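Local coordinates for ferric-siderophore receptor protein (Streptomyces coelicolor, PDB 2X4L) that probably captures ferric siderophores outside the cell membrane and delivers them to an uptake transporter, as bacterial solute-binding proteins of its family do, at residues Pro45-Ala50 / Ala110-Ile115; Leu58-Val63 / Ala83-Val88; Ala187-Ala192 / Glu316-Ala321; Pro197-Leu202 / Ala260-Met265. All coordinates share one frame; numbering follows the deposited sequence.

Interaction 1 (Pro45-Ala50 / Ala110-Ile115); sequences PANIVA and APEVLI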
loop_
_atom_site.group_PDB
_atom_site.type_symbol
_atom_site.label_atom_id
_atom_site.label_comp_id
_atom_site.label_asym_id
_atom_site.label_seq_id
_atom_site.Cartn_x
_atom_site.Cartn_y
_atom_site.Cartn_z
ATOM N N PRO A 45 18.255 14.769 7.946
ATOM C CA PRO A 45 17.696 14.308 9.280
ATOM C C PRO A 45 18.172 12.921 9.654
ATOM O O PRO A 45 18.093 11.997 8.839
ATOM C CB PRO A 45 16.188 14.345 9.086
ATOM C CG PRO A 45 15.928 14.477 7.591
ATOM C CD PRO A 45 17.223 15.057 6.937
ATOM N N ALA A 46 18.664 12.806 10.861
ATOM C CA ALA A 46 19.122 11.608 11.451
ATOM C C ALA A 46 17.937 10.940 12.150
ATOM O O ALA A 46 17.948 9.709 12.295
ATOM C CB ALA A 46 20.157 11.981 12.483
ATOM N N ASN A 47 16.957 11.737 12.640
ATOM C CA ASN A 47 15.827 11.143 13.475
ATOM C C ASN A 47 14.541 11.244 12.717
ATOM O O ASN A 47 13.785 12.222 12.850
ATOM C CB ASN A 47 15.696 11.911 14.793
ATOM C CG ASN A 47 16.922 11.799 15.693
ATOM O OD1 ASN A 47 17.839 11.012 15.452
ATOM N ND2 ASN A 47 16.962 12.607 16.690
ATOM N N ILE A 48 14.265 10.233 11.897
ATOM C CA ILE A 48 13.142 10.203 11.030
ATOM C C ILE A 48 12.024 9.412 11.732
ATOM O O ILE A 48 12.297 8.356 12.352
ATOM C CB ILE A 48 13.538 9.449 9.706
ATOM C CG1 ILE A 48 14.647 10.229 8.985
ATOM C CG2 ILE A 48 12.278 9.273 8.811
ATOM C CD1 ILE A 48 15.215 9.391 7.837
ATOM N N VAL A 49 10.814 9.918 11.644
ATOM C CA VAL A 49 9.644 9.134 12.046
ATOM C C VAL A 49 8.754 8.952 10.865
ATOM O O VAL A 49 8.560 9.897 10.104
ATOM C CB VAL A 49 8.924 9.849 13.216
ATOM C CG1 VAL A 49 7.565 9.232 13.541
ATOM C CG2 VAL A 49 9.840 9.901 14.478
ATOM N N ALA A 50 8.274 7.750 10.652
ATOM C CA ALA A 50 7.464 7.512 9.453
ATOM C C ALA A 50 6.279 6.582 9.693
ATOM O O ALA A 50 6.350 5.682 10.556
ATOM C CB ALA A 50 8.382 6.887 8.366
ATOM N N ALA A 110 13.131 13.120 19.644
ATOM C CA ALA A 110 13.775 14.275 19.031
ATOM C C ALA A 110 13.634 14.291 17.504
ATOM O O ALA A 110 14.579 14.305 16.733
ATOM C CB ALA A 110 15.266 14.310 19.480
ATOM N N PRO A 111 12.395 14.194 17.022
ATOM C CA PRO A 111 12.156 13.973 15.612
ATOM C C PRO A 111 12.599 15.148 14.761
ATOM O O PRO A 111 12.421 16.333 15.143
ATOM C CB PRO A 111 10.617 13.796 15.508
ATOM C CG PRO A 111 10.108 14.589 16.672
ATOM C CD PRO A 111 11.133 14.390 17.757
ATOM N N GLU A 112 13.156 14.846 13.600
ATOM C CA GLU A 112 13.637 15.873 12.636
ATOM C C GLU A 112 12.740 15.968 11.394
ATOM O O GLU A 112 12.669 16.988 10.738
ATOM C CB GLU A 112 15.110 15.659 12.266
ATOM C CG GLU A 112 16.029 16.052 13.449
ATOM C CD GLU A 112 17.381 15.485 13.349
ATOM O OE1 GLU A 112 17.638 14.400 12.838
ATOM O OE2 GLU A 112 18.261 16.161 13.947
ATOM N N VAL A 113 12.038 14.890 11.060
ATOM C CA VAL A 113 11.055 14.927 9.953
ATOM C C VAL A 113 10.132 13.753 10.204
ATOM O O VAL A 113 10.525 12.690 10.676
ATOM C CB VAL A 113 11.791 14.838 8.531
ATOM C CG1 VAL A 113 12.466 13.439 8.342
ATOM C CG2 VAL A 113 10.835 15.189 7.376
ATOM N N LEU A 114 8.876 13.966 9.855
ATOM C CA LEU A 114 7.823 12.902 9.806
ATOM C C LEU A 114 7.470 12.666 8.337
ATOM O O LEU A 114 7.290 13.596 7.537
ATOM C CB LEU A 114 6.602 13.425 10.574
ATOM C CG LEU A 114 5.469 12.410 10.607
ATOM C CD1 LEU A 114 4.697 12.456 11.950
ATOM C CD2 LEU A 114 4.466 12.648 9.446
ATOM N N ILE A 115 7.368 11.392 7.974
ATOM C CA ILE A 115 7.157 11.041 6.533
ATOM C C ILE A 115 5.965 10.063 6.467
ATOM O O ILE A 115 5.991 9.032 7.170
ATOM C CB ILE A 115 8.422 10.384 5.935
ATOM C CG1 ILE A 115 9.691 11.210 6.286
ATOM C CG2 ILE A 115 8.213 10.181 4.368
ATOM C CD1 ILE A 115 10.958 10.613 5.585
#
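The side-chain amide of Asn-47 stacks on the carboxylate of Glu-112, the two planes 27° apart. Hydrogen bonds fix both groups. Asn-47 ND2 gives a nearly straight hydrogen bond of 2.9 Å to Ala-110 O; the oxygen lies in the plane of the amide, whereas the nitrogen stands above the plane of the carbonyl. Glu-112 sends its carboxylate across to the loop leading into strand 48-51, where Glu-112 OE1 accepts from Ala-46 N at 2.7 Å and from Asn-47 N at 2.8 Å. The two donors come from opposite faces of the carboxylate plane, so one oxygen ties down two successive amides. Asn-47 OD1 is hydrogen-bonded to Lys-66 NZ.

Beyond this polar knot the chains settle into a parallel ladder. Glu-112 N bonds to Asn-47 O, while the buried Val-113 N has no partner; Val-49 then uses both its N, to Val-113 O, and its O, to Ile-115 N. Val-113 holds CG1 between its backbone N and carbonyl carbon (chi1 67°), and from there this methyl meets Pro-45 CG at 3.7 Å and Ile-48 CG1 at 3.9 Å. Ile-48 CG2 touches Ile-115 CD1 at 3.7 Å on the same side of the sheet.

Strands 48-51 and 113-118 are neighbours in the five-stranded parallel sheet of a Rossmann-like lobe. Strand 67-69 flanks the first and strand 142-146 the second; helix 52-60 packs on Ala-50 and Ile-115, while Tyr-106 of helix 103-108 covers Val-49 and Leu-114.

Interaction 2 (Leu58-Val63 / Ala83-Val88); sequences LFDYGV and AGDLDV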
loop_
_atom_site.group_PDB
_atom_site.type_symbol
_atom_site.label_atom_id
_atom_site.label_comp_id
_atom_site.label_asym_id
_atom_site.label_seq_id
_atom_site.Cartn_x
_atom_site.Cartn_y
_atom_site.Cartn_z
ATOM N N LEU A 58 11.699 2.823 3.076
ATOM C CA LEU A 58 13.014 3.443 3.293
ATOM C C LEU A 58 14.027 2.388 3.746
ATOM O O LEU A 58 15.199 2.457 3.294
ATOM C CB LEU A 58 12.929 4.508 4.398
ATOM C CG LEU A 58 12.153 5.705 3.899
ATOM C CD1 LEU A 58 11.881 6.739 4.990
ATOM C CD2 LEU A 58 12.894 6.420 2.772
ATOM N N PHE A 59 13.620 1.406 4.568
ATOM C CA PHE A 59 14.514 0.327 4.995
ATOM C C PHE A 59 15.138 -0.400 3.779
ATOM O O PHE A 59 16.363 -0.767 3.822
ATOM C CB PHE A 59 13.725 -0.671 5.834
ATOM C CG PHE A 59 14.585 -1.789 6.374
ATOM C CD1 PHE A 59 15.287 -1.628 7.581
ATOM C CD2 PHE A 59 14.723 -2.974 5.665
ATOM C CE1 PHE A 59 16.094 -2.633 8.035
ATOM C CE2 PHE A 59 15.579 -4.022 6.134
ATOM C CZ PHE A 59 16.246 -3.819 7.355
ATOM N N ASP A 60 14.337 -0.661 2.738
ATOM C CA ASP A 60 14.884 -1.379 1.578
ATOM C C ASP A 60 15.929 -0.569 0.776
ATOM O O ASP A 60 16.638 -1.124 -0.102
ATOM C CB ASP A 60 13.705 -1.727 0.659
ATOM C CG ASP A 60 12.921 -2.874 1.164
ATOM O OD1 ASP A 60 13.264 -3.533 2.154
ATOM O OD2 ASP A 60 11.874 -3.172 0.552
ATOM N N TYR A 61 15.960 0.741 1.037
ATOM C CA TYR A 61 17.032 1.605 0.488
ATOM C C TYR A 61 18.078 1.932 1.521
ATOM O O TYR A 61 18.843 2.826 1.285
ATOM C CB TYR A 61 16.367 2.882 0.025
ATOM C CG TYR A 61 15.388 2.610 -1.093
ATOM C CD1 TYR A 61 15.791 1.883 -2.230
ATOM C CD2 TYR A 61 14.043 3.044 -1.041
ATOM C CE1 TYR A 61 14.908 1.607 -3.288
ATOM C CE2 TYR A 61 13.164 2.768 -2.142
ATOM C CZ TYR A 61 13.633 2.049 -3.266
ATOM O OH TYR A 61 12.719 1.753 -4.274
ATOM N N GLY A 62 18.085 1.229 2.654
ATOM C CA GLY A 62 19.100 1.401 3.680
ATOM C C GLY A 62 19.014 2.689 4.434
ATOM O O GLY A 62 20.046 3.098 5.022
ATOM N N VAL A 63 17.795 3.252 4.530
ATOM C CA VAL A 63 17.589 4.462 5.352
ATOM C C VAL A 63 16.846 4.039 6.605
ATOM O O VAL A 63 15.752 3.533 6.503
ATOM C CB VAL A 63 16.828 5.467 4.539
ATOM C CG1 VAL A 63 16.234 6.647 5.401
ATOM C CG2 VAL A 63 17.750 5.982 3.373
ATOM N N ALA A 83 5.113 -3.651 7.624
ATOM C CA ALA A 83 6.421 -3.353 8.175
ATOM C C ALA A 83 7.534 -3.900 7.238
ATOM O O ALA A 83 8.678 -3.667 7.465
ATOM C CB ALA A 83 6.563 -4.005 9.609
ATOM N N GLY A 84 7.194 -4.677 6.212
ATOM C CA GLY A 84 8.264 -5.185 5.273
ATOM C C GLY A 84 9.335 -5.881 6.084
ATOM O O GLY A 84 9.026 -6.767 6.917
ATOM N N ASP A 85 10.547 -5.458 5.803
ATOM C CA ASP A 85 11.713 -6.116 6.416
ATOM C C ASP A 85 12.251 -5.279 7.574
ATOM O O ASP A 85 13.316 -5.616 8.058
ATOM C CB ASP A 85 12.852 -6.422 5.388
ATOM C CG ASP A 85 12.419 -7.421 4.366
ATOM O OD1 ASP A 85 11.797 -8.440 4.768
ATOM O OD2 ASP A 85 12.735 -7.174 3.155
ATOM N N LEU A 86 11.516 -4.248 8.053
ATOM C CA LEU A 86 11.976 -3.390 9.114
ATOM C C LEU A 86 12.343 -4.213 10.335
ATOM O O LEU A 86 11.730 -5.257 10.635
ATOM C CB LEU A 86 10.770 -2.455 9.474
ATOM C CG LEU A 86 11.005 -1.166 10.179
ATOM C CD1 LEU A 86 11.758 -0.273 9.193
ATOM C CD2 LEU A 86 9.638 -0.584 10.434
ATOM N N ASP A 87 13.368 -3.760 11.075
ATOM C CA ASP A 87 13.624 -4.297 12.411
ATOM C C ASP A 87 12.676 -3.669 13.391
ATOM O O ASP A 87 12.918 -2.577 13.928
ATOM C CB ASP A 87 15.106 -4.087 12.784
ATOM C CG ASP A 87 15.406 -4.550 14.111
ATOM O OD1 ASP A 87 14.507 -5.130 14.845
ATOM O OD2 ASP A 87 16.634 -4.500 14.565
ATOM N N VAL A 88 11.564 -4.345 13.578
ATOM C CA VAL A 88 10.470 -3.770 14.403
ATOM C C VAL A 88 10.835 -3.697 15.881
ATOM O O VAL A 88 10.245 -2.886 16.623
ATOM C CB VAL A 88 9.099 -4.565 14.203
ATOM C CG1 VAL A 88 8.729 -4.485 12.776
ATOM C CG2 VAL A 88 9.156 -5.963 14.712
HETATM O O HOH W 1 11.229 -3.437 4.026
HETATM O O HOH W 2 15.304 -5.210 2.309
#
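The last turn of helix 52-60, which a Schellman motif with Gly-62 as C-prime residue brings to an end, meets through Phe-59 and Asp-60 a type II' beta turn from Ala-83 to Leu-86. Phe-59 lies against the last two residues of that turn. Its chi1 (-177°) sets CG opposite the backbone N, which carries the ring out toward the turn with one face to the backbone. Leu-86 CA stands over that face, 4.2 Å from the Phe-59 ring centroid and 15° off the normal, a CH-pi contact. Asp-85 O lies over the same face, offset toward the rim, 3.4 Å from Phe-59 CE2. Leu-86 also brings CD1 to within 3.9 Å of Phe-59 CB, closing on the root of the side chain.

Beside the ring, Asp-60 OD1 and Asp-85 OD2 approach to 3.8 Å. One water donates to Asp-60 OD1 and accepts from Asp-85 N, each at 2.8 Å; a second donates to Asp-60 OD1 and, weakly, to Asp-85 OD2. Lys-306 forms salt bridges with both aspartates, and Ser-303 bonds to Asp-60 OD2. The lysine and the waters probably offset the repulsion between two like charges, making this carboxylate pair a polar link between the helix end and the turn.

Interaction 3 (Ala187-Ala192 / Glu316-Ala321); sequences ARLRAA and EAIENA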
loop_
_atom_site.group_PDB
_atom_site.type_symbol
_atom_site.label_atom_id
_atom_site.label_comp_id
_atom_site.label_asym_id
_atom_site.label_seq_id
_atom_site.Cartn_x
_atom_site.Cartn_y
_atom_site.Cartn_z
ATOM N N ALA A 187 6.691 -6.252 -17.117
ATOM C CA ALA A 187 6.524 -6.863 -18.452
ATOM C C ALA A 187 5.856 -8.238 -18.345
ATOM O O ALA A 187 5.092 -8.601 -19.258
ATOM C CB ALA A 187 7.884 -6.983 -19.112
ATOM N N ARG A 188 6.153 -8.992 -17.281
ATOM C CA ARG A 188 5.529 -10.292 -17.115
ATOM C C ARG A 188 4.014 -10.105 -16.945
ATOM O O ARG A 188 3.234 -10.831 -17.610
ATOM C CB ARG A 188 6.087 -10.944 -15.848
ATOM C CG ARG A 188 5.411 -12.318 -15.530
ATOM C CD ARG A 188 5.834 -12.833 -14.112
ATOM N NE ARG A 188 5.094 -14.066 -13.885
ATOM C CZ ARG A 188 5.266 -14.759 -12.763
ATOM N NH1 ARG A 188 6.141 -14.301 -11.852
ATOM N NH2 ARG A 188 4.643 -15.939 -12.565
ATOM N N LEU A 189 3.541 -9.129 -16.166
ATOM C CA LEU A 189 2.072 -8.947 -15.994
ATOM C C LEU A 189 1.474 -8.452 -17.279
ATOM O O LEU A 189 0.406 -8.910 -17.652
ATOM C CB LEU A 189 1.848 -7.941 -14.852
ATOM C CG LEU A 189 0.372 -7.643 -14.594
ATOM C CD1 LEU A 189 -0.463 -8.984 -14.248
ATOM C CD2 LEU A 189 0.308 -6.661 -13.433
ATOM N N ARG A 190 2.191 -7.604 -18.007
ATOM C CA ARG A 190 1.654 -7.171 -19.313
ATOM C C ARG A 190 1.454 -8.330 -20.238
ATOM O O ARG A 190 0.398 -8.414 -20.926
ATOM C CB ARG A 190 2.554 -6.122 -19.990
ATOM C CG ARG A 190 1.986 -5.558 -21.264
ATOM C CD ARG A 190 2.930 -4.564 -21.957
ATOM N NE ARG A 190 3.206 -3.384 -21.145
ATOM C CZ ARG A 190 4.355 -3.088 -20.504
ATOM N NH1 ARG A 190 5.419 -3.908 -20.502
ATOM N NH2 ARG A 190 4.480 -1.920 -19.854
ATOM N N ALA A 191 2.449 -9.228 -20.257
ATOM C CA ALA A 191 2.353 -10.435 -21.136
ATOM C C ALA A 191 1.218 -11.352 -20.670
ATOM O O ALA A 191 0.487 -11.865 -21.498
ATOM C CB ALA A 191 3.710 -11.214 -21.119
ATOM N N ALA A 192 1.110 -11.525 -19.345
ATOM C CA ALA A 192 0.090 -12.440 -18.824
ATOM C C ALA A 192 -1.309 -11.893 -19.244
ATOM O O ALA A 192 -2.210 -12.633 -19.579
ATOM C CB ALA A 192 0.217 -12.554 -17.334
ATOM N N GLU A 316 1.218 -14.358 -11.940
ATOM C CA GLU A 316 1.125 -15.794 -11.710
ATOM C C GLU A 316 -0.345 -16.244 -11.651
ATOM O O GLU A 316 -0.702 -17.276 -12.223
ATOM C CB GLU A 316 1.861 -16.144 -10.408
ATOM C CG GLU A 316 1.783 -17.635 -10.071
ATOM C CD GLU A 316 2.483 -17.920 -8.783
ATOM O OE1 GLU A 316 2.267 -17.284 -7.737
ATOM O OE2 GLU A 316 3.342 -18.796 -8.819
ATOM N N ALA A 317 -1.188 -15.496 -10.946
ATOM C CA ALA A 317 -2.539 -15.881 -10.795
ATOM C C ALA A 317 -3.239 -15.868 -12.169
ATOM O O ALA A 317 -3.928 -16.810 -12.542
ATOM C CB ALA A 317 -3.269 -14.913 -9.801
ATOM N N ILE A 318 -2.948 -14.819 -12.960
ATOM C CA ILE A 318 -3.592 -14.734 -14.283
ATOM C C ILE A 318 -3.084 -15.808 -15.228
ATOM O O ILE A 318 -3.859 -16.422 -15.961
ATOM C CB ILE A 318 -3.369 -13.302 -14.865
ATOM C CG1 ILE A 318 -4.232 -12.295 -14.024
ATOM C CG2 ILE A 318 -3.850 -13.208 -16.371
ATOM C CD1 ILE A 318 -3.883 -10.829 -14.426
ATOM N N GLU A 319 -1.790 -16.048 -15.196
ATOM C CA GLU A 319 -1.174 -17.098 -16.054
ATOM C C GLU A 319 -1.822 -18.454 -15.848
ATOM O O GLU A 319 -2.036 -19.180 -16.820
ATOM C CB GLU A 319 0.367 -17.206 -15.742
ATOM C CG GLU A 319 1.152 -16.010 -16.231
ATOM C CD GLU A 319 2.452 -15.797 -15.507
ATOM O OE1 GLU A 319 2.807 -16.645 -14.593
ATOM O OE2 GLU A 319 3.145 -14.773 -15.789
ATOM N N ASN A 320 -2.161 -18.741 -14.594
ATOM C CA ASN A 320 -2.653 -20.089 -14.251
ATOM C C ASN A 320 -4.150 -20.167 -14.076
ATOM O O ASN A 320 -4.668 -21.298 -13.987
ATOM C CB ASN A 320 -1.894 -20.511 -13.053
ATOM C CG ASN A 320 -0.409 -20.638 -13.407
ATOM O OD1 ASN A 320 0.453 -19.771 -13.081
ATOM N ND2 ASN A 320 -0.091 -21.708 -14.168
ATOM N N ALA A 321 -4.849 -19.036 -14.151
ATOM C CA ALA A 321 -6.277 -19.043 -13.842
ATOM C C ALA A 321 -7.101 -19.743 -14.931
ATOM O O ALA A 321 -6.849 -19.606 -16.134
ATOM C CB ALA A 321 -6.738 -17.592 -13.739
HETATM O O HOH W 3 3.848 -13.643 -18.221
HETATM O O HOH W 4 5.390 -17.963 -10.630
#
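Arg-188 grips Glu-319 side-on in a two-point salt bridge: Arg-188 NE meets Glu-319 OE2 and NH2 meets OE1, each at 2.8 Å. Both bonds are nearly straight, and the guanidinium and carboxylate are close to coplanar, 21° apart. OE2 is reached through its syn lone pair; OE1 is also approached on the syn side, somewhat out of plane. This bridge fastens together two roughly parallel helices, 173-195 and 304-320, whose segments run 26° apart. The first leads into the C-terminal lobe, consistent with the long linking helix of class III binding proteins such as FhuD.

The arginine is extended from CG to NE, with CG anti to the backbone N (chi1 176°), and this shape carries the guanidinium across to helix 304-320. There its NH1 finds a further carboxylate, Asp-312, while a water bridges NH2 to Glu-316 OE2. Glu-316 CB also touches Arg-188 NH2, and Glu-316 N lies over one face of the guanidinium. Another water links Arg-188 O with Glu-319 OE2, giving that oxygen a second donor.

Under the bridge the contact becomes mostly apolar. Ala-192 CB rests on Glu-319 CG at 3.7 Å, the aliphatic stem of the same side chain that holds the arginine. Ile-318 lays CG2 against Ala-192 O at 3.6 Å. Deeper still, the Leu-189 side chain meets that of Ile-318 at about a right angle, CD1 to CD1 at 3.9 Å.

Interaction 4 (Pro197-Leu202 / Ala260-Met265); sequences PEIRVL and ADVIIM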
loop_
_atom_site.group_PDB
_atom_site.type_symbol
_atom_site.label_atom_id
_atom_site.label_comp_id
_atom_site.label_asym_id
_atom_site.label_seq_id
_atom_site.Cartn_x
_atom_site.Cartn_y
_atom_site.Cartn_z
ATOM N N PRO A 197 -6.931 -12.458 -21.754
ATOM C CA PRO A 197 -7.698 -11.206 -21.691
ATOM C C PRO A 197 -9.078 -11.535 -21.102
ATOM O O PRO A 197 -9.753 -10.608 -20.601
ATOM C CB PRO A 197 -7.805 -10.766 -23.175
ATOM C CG PRO A 197 -7.683 -12.004 -23.917
ATOM C CD PRO A 197 -6.577 -12.782 -23.158
ATOM N N GLU A 198 -9.397 -12.832 -21.082
ATOM C CA GLU A 198 -10.759 -13.245 -20.592
ATOM C C GLU A 198 -10.811 -13.382 -19.084
ATOM O O GLU A 198 -11.920 -13.464 -18.507
ATOM C CB GLU A 198 -11.178 -14.574 -21.218
ATOM C CG GLU A 198 -10.491 -15.842 -20.756
ATOM C CD GLU A 198 -8.995 -16.031 -21.267
ATOM O OE1 GLU A 198 -8.492 -15.147 -21.977
ATOM O OE2 GLU A 198 -8.355 -17.040 -20.942
ATOM N N ILE A 199 -9.647 -13.394 -18.435
ATOM C CA ILE A 199 -9.563 -13.528 -16.960
ATOM C C ILE A 199 -9.944 -12.235 -16.240
ATOM O O ILE A 199 -9.243 -11.222 -16.399
ATOM C CB ILE A 199 -8.181 -14.082 -16.497
ATOM C CG1 ILE A 199 -7.960 -15.463 -17.149
ATOM C CG2 ILE A 199 -8.110 -14.044 -14.953
ATOM C CD1 ILE A 199 -9.045 -16.576 -16.767
ATOM N N ARG A 200 -11.040 -12.259 -15.495
ATOM C CA ARG A 200 -11.620 -11.057 -14.823
ATOM C C ARG A 200 -11.136 -11.044 -13.379
ATOM O O ARG A 200 -11.316 -12.040 -12.653
ATOM C CB ARG A 200 -13.138 -11.159 -14.786
ATOM C CG ARG A 200 -13.684 -11.161 -16.170
ATOM C CD ARG A 200 -15.088 -11.772 -16.308
ATOM N NE ARG A 200 -15.082 -13.182 -16.044
ATOM C CZ ARG A 200 -16.142 -13.997 -16.106
ATOM N NH1 ARG A 200 -17.323 -13.569 -16.477
ATOM N NH2 ARG A 200 -15.959 -15.260 -15.823
ATOM N N VAL A 201 -10.458 -9.990 -12.983
ATOM C CA VAL A 201 -9.933 -9.814 -11.621
ATOM C C VAL A 201 -10.793 -8.909 -10.771
ATOM O O VAL A 201 -11.121 -7.800 -11.253
ATOM C CB VAL A 201 -8.518 -9.205 -11.735
ATOM C CG1 VAL A 201 -7.941 -9.091 -10.276
ATOM C CG2 VAL A 201 -7.642 -10.172 -12.599
ATOM N N LEU A 202 -11.148 -9.356 -9.556
ATOM C CA LEU A 202 -11.950 -8.594 -8.657
ATOM C C LEU A 202 -11.105 -8.225 -7.489
ATOM O O LEU A 202 -10.436 -9.094 -6.863
ATOM C CB LEU A 202 -13.161 -9.379 -8.220
ATOM C CG LEU A 202 -14.103 -8.512 -7.351
ATOM C CD1 LEU A 202 -15.515 -8.942 -7.531
ATOM C CD2 LEU A 202 -13.703 -8.639 -5.902
ATOM N N ALA A 260 -16.196 -13.285 -11.254
ATOM C CA ALA A 260 -14.775 -13.034 -11.205
ATOM C C ALA A 260 -14.031 -14.360 -11.324
ATOM O O ALA A 260 -14.533 -15.420 -10.877
ATOM C CB ALA A 260 -14.428 -12.341 -9.911
ATOM N N ASP A 261 -12.866 -14.346 -11.969
ATOM C CA ASP A 261 -12.040 -15.492 -12.118
ATOM C C ASP A 261 -10.887 -15.520 -11.095
ATOM O O ASP A 261 -10.490 -16.573 -10.590
ATOM C CB ASP A 261 -11.480 -15.556 -13.537
ATOM C CG ASP A 261 -12.572 -15.507 -14.534
ATOM O OD1 ASP A 261 -13.526 -16.311 -14.425
ATOM O OD2 ASP A 261 -12.705 -14.565 -15.345
ATOM N N VAL A 262 -10.333 -14.333 -10.797
ATOM C CA VAL A 262 -9.261 -14.205 -9.794
ATOM C C VAL A 262 -9.746 -13.113 -8.841
ATOM O O VAL A 262 -10.225 -12.036 -9.297
ATOM C CB VAL A 262 -7.932 -13.735 -10.438
ATOM C CG1 VAL A 262 -6.927 -13.413 -9.362
ATOM C CG2 VAL A 262 -7.440 -14.826 -11.364
ATOM N N ILE A 263 -9.673 -13.385 -7.546
ATOM C CA ILE A 263 -9.976 -12.322 -6.525
ATOM C C ILE A 263 -8.696 -11.973 -5.784
ATOM O O ILE A 263 -7.967 -12.887 -5.344
ATOM C CB ILE A 263 -11.045 -12.828 -5.577
ATOM C CG1 ILE A 263 -12.263 -13.220 -6.358
ATOM C CG2 ILE A 263 -11.343 -11.720 -4.511
ATOM C CD1 ILE A 263 -13.428 -13.872 -5.421
ATOM N N ILE A 264 -8.411 -10.648 -5.678
ATOM C CA ILE A 264 -7.264 -10.160 -4.941
ATOM C C ILE A 264 -7.791 -9.468 -3.690
ATOM O O ILE A 264 -8.625 -8.516 -3.811
ATOM C CB ILE A 264 -6.348 -9.333 -5.804
ATOM C CG1 ILE A 264 -6.933 -7.989 -6.324
ATOM C CG2 ILE A 264 -5.976 -10.241 -7.097
ATOM C CD1 ILE A 264 -5.949 -7.060 -7.106
ATOM N N MET A 265 -7.445 -10.002 -2.513
ATOM C CA MET A 265 -8.047 -9.548 -1.257
ATOM C C MET A 265 -7.046 -8.741 -0.421
ATOM O O MET A 265 -5.932 -9.168 -0.153
ATOM C CB MET A 265 -8.488 -10.756 -0.425
ATOM C CG MET A 265 -9.751 -11.467 -1.039
ATOM S SD MET A 265 -11.156 -10.475 -1.160
ATOM C CE MET A 265 -11.550 -10.222 0.579
#
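The guanidinium of Arg-200 meets the carboxylate of Asp-261 edge-on, with the carboxylate carbon near the guanidinium plane and the two planes 33° apart. Arg-200 NE bonds to Asp-261 OD2 at 2.8 Å and NH2 to Asp-261 OD1 at 3.0 Å, the latter through the syn lone pair. A bend at chi3 (-67°) folds the arginine back to this position. Asp-261 OD2 also takes the backbone N of Arg-200 on its anti lone pair, 2.8 Å away, so a single residue holds it twice. Outside the pair, OD1 accepts from the amides of Val-324 and Gly-325, and Arg-200 NH2 donates to Gly-325 O, which pins the end of the chain here.

Arg-200 O likewise serves two donors, Asp-261 N and Val-262 N. From there Val-262 O accepts from Leu-202 N, and Leu-202 O from Ile-264 N. On one side of the sheet Val-262 CG2 packs on Ile-199 CG2 at 3.7 Å, and Val-201 CG1 reaches Ile-264 CG2. On the other, Leu-202 CB lies 3.6 Å from Ala-260 CB.

Strand 231-232 borders 200-206, and strand 293-296 borders 262-266; the pair belongs to the mixed sheet of the C-terminal lobe, consistent with the two-lobed fold of binding proteins of this family.

How the interactions relate
From the N terminus, strand 48-51 opens the loop that interaction 1 closes at residues 110-115, and interaction 2 is nested inside it. These two touch through Ile-48 on Val-63 and Ile-115 on Leu-58, so sheet, helix 52-60 and the 83-88 turn form one unit. The chain then moves on in series: interaction 3 spans the long excursion from helix 173-195 to the final helix, 304-320, and encloses interaction 4. That pair also touches, with Ala-317 and Ala-321 packing on Val-262, which seats the last helix on its sheet. Interactions 1 and 4 lie on opposite sides of the chain's centre, their own centres about 40 Å apart.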